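Long-range contact in phosphoribosylamine--glycine ligase (PDB 1VKZ), which catalyses the ATP-dependent joining of glycine to 5-phospho-beta-D-ribosylamine, giving N(1)-(5-phospho-beta-D-ribosyl)glycinamide in de novo purine biosynthesis: residues V331-R336 / V399-K404. Residues are numbered along the deposited sequence; the frame is centred on the assembly and turned at random.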
# COMPACT_ATOMS: atom_id res chain seq x y z
N VAL A 331 -4.72 11.60 9.21
CA VAL A 331 -6.03 11.93 8.73
C VAL A 331 -5.85 12.36 7.28
O VAL A 331 -5.19 13.36 7.01
CB VAL A 331 -6.78 13.05 9.55
CG1 VAL A 331 -8.05 13.52 8.82
CG2 VAL A 331 -7.14 12.59 10.93
N VAL A 332 -6.44 11.60 6.36
CA VAL A 332 -6.40 11.90 4.97
C VAL A 332 -7.51 12.91 4.65
O VAL A 332 -8.69 12.67 4.95
CB VAL A 332 -6.56 10.61 4.11
CG1 VAL A 332 -6.41 10.94 2.62
CG2 VAL A 332 -5.55 9.54 4.50
N LEU A 333 -7.13 14.04 4.04
CA LEU A 333 -8.09 14.90 3.34
C LEU A 333 -8.13 14.55 1.84
O LEU A 333 -7.10 14.57 1.15
CB LEU A 333 -7.80 16.38 3.53
CG LEU A 333 -7.39 16.76 4.95
CD1 LEU A 333 -6.96 18.22 4.95
CD2 LEU A 333 -8.50 16.48 5.89
N ALA A 334 -9.32 14.23 1.36
CA ALA A 334 -9.55 13.90 -0.03
C ALA A 334 -10.52 14.90 -0.67
O ALA A 334 -11.13 15.74 -0.00
CB ALA A 334 -10.09 12.49 -0.14
N ALA A 335 -10.63 14.83 -1.98
CA ALA A 335 -11.49 15.74 -2.71
C ALA A 335 -12.93 15.26 -2.70
O ALA A 335 -13.21 14.07 -2.63
CB ALA A 335 -11.01 15.85 -4.13
N ARG A 336 -13.86 16.20 -2.80
CA ARG A 336 -15.23 15.85 -3.09
C ARG A 336 -15.28 15.03 -4.37
O ARG A 336 -14.68 15.41 -5.38
CB ARG A 336 -16.08 17.10 -3.26
CG ARG A 336 -17.51 16.77 -3.68
CD ARG A 336 -18.39 17.96 -3.87
NE ARG A 336 -18.59 18.67 -2.62
CZ ARG A 336 -18.12 19.87 -2.32
NH1 ARG A 336 -17.38 20.57 -3.18
NH2 ARG A 336 -18.41 20.39 -1.13
N VAL A 399 -6.54 23.23 7.66
CA VAL A 399 -6.23 23.03 6.26
C VAL A 399 -7.55 23.11 5.52
O VAL A 399 -8.51 22.44 5.92
CB VAL A 399 -5.54 21.65 6.02
CG1 VAL A 399 -5.36 21.40 4.55
CG2 VAL A 399 -4.20 21.60 6.70
N HIS A 400 -7.62 23.93 4.46
CA HIS A 400 -8.87 24.09 3.72
C HIS A 400 -8.73 24.02 2.21
O HIS A 400 -7.77 24.51 1.62
CB HIS A 400 -9.53 25.40 4.10
CG HIS A 400 -10.60 25.89 3.15
ND1 HIS A 400 -11.85 25.30 3.06
CD2 HIS A 400 -10.64 26.97 2.33
CE1 HIS A 400 -12.59 25.96 2.19
NE2 HIS A 400 -11.88 26.98 1.74
N PHE A 401 -9.70 23.36 1.60
CA PHE A 401 -9.98 23.53 0.20
C PHE A 401 -11.41 23.11 0.03
O PHE A 401 -11.94 22.43 0.89
CB PHE A 401 -9.04 22.75 -0.70
CG PHE A 401 -8.98 21.28 -0.40
CD1 PHE A 401 -8.11 20.79 0.57
CD2 PHE A 401 -9.80 20.38 -1.08
CE1 PHE A 401 -8.04 19.46 0.83
CE2 PHE A 401 -9.73 19.03 -0.81
CZ PHE A 401 -8.86 18.58 0.14
N GLU A 402 -12.05 23.53 -1.05
CA GLU A 402 -13.49 23.33 -1.19
C GLU A 402 -13.83 21.87 -1.44
O GLU A 402 -13.11 21.17 -2.15
CB GLU A 402 -14.06 24.20 -2.30
CG GLU A 402 -15.57 24.27 -2.32
CD GLU A 402 -16.07 25.44 -3.13
OE1 GLU A 402 -15.25 26.32 -3.50
OE2 GLU A 402 -17.29 25.48 -3.40
N GLY A 403 -14.93 21.44 -0.83
CA GLY A 403 -15.32 20.04 -0.84
C GLY A 403 -14.39 19.15 -0.07
O GLY A 403 -14.33 17.95 -0.34
N LYS A 404 -13.69 19.72 0.91
CA LYS A 404 -12.67 19.01 1.70
C LYS A 404 -13.31 17.86 2.45
O LYS A 404 -14.18 18.08 3.29
CB LYS A 404 -11.99 19.99 2.66
CG LYS A 404 -11.41 19.38 3.94
CD LYS A 404 -10.67 20.45 4.76
CE LYS A 404 -10.76 20.18 6.28
NZ LYS A 404 -10.62 21.40 7.11
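In the C-terminal domain, the loop that follows helix 385-398 folds back against the end of strand 327-334, where L333 meets V399 and F401 and R336 lies over G403. L333 bridges the two apolar residues with different atoms. Its CD1 lies 3.6 Å from V399 CG1, whereas its CB faces the ring edge of F401, 4.1 Å from CE1. A334 O and A335 CA, where the strand runs out, also lie near the ring plane, the oxygen 3.6 Å from F401 CZ and the carbon beside CE2. F401 CG lies between its backbone N and carbonyl carbon (chi1 55°), which brings the ring edge against the strand end, with K404 CB 4.1 Å above the centre of one face. V375 of the neighbouring strand 374-382 and I348 of a loop also touch this buried phenylalanine. F401 to K404 form a type II beta turn, and G403 adopts the positive phi (68°) of its third position. With no side chain there, one face of the R336 guanidinium rests against G403 CA, 3.2 Å from CZ. The arginine reaches it through an extended start and a bend at chi3 (-65°); NH1 also makes a long, weak ion pair with E343. From the turn, K404 runs back along the loop, and its NZ donates to V399 O at 2.6 Å, nearly in line with the C=O bond; A396 O at the helix end accepts a second bond. The chemistry therefore divides in two: a buried apolar patch of L333, V399 and F401 joins strand to loop, while the lysine spans the loop from the turn back to its start, one ammonium held by A396 O of the last helical turn and V399 O just beyond it.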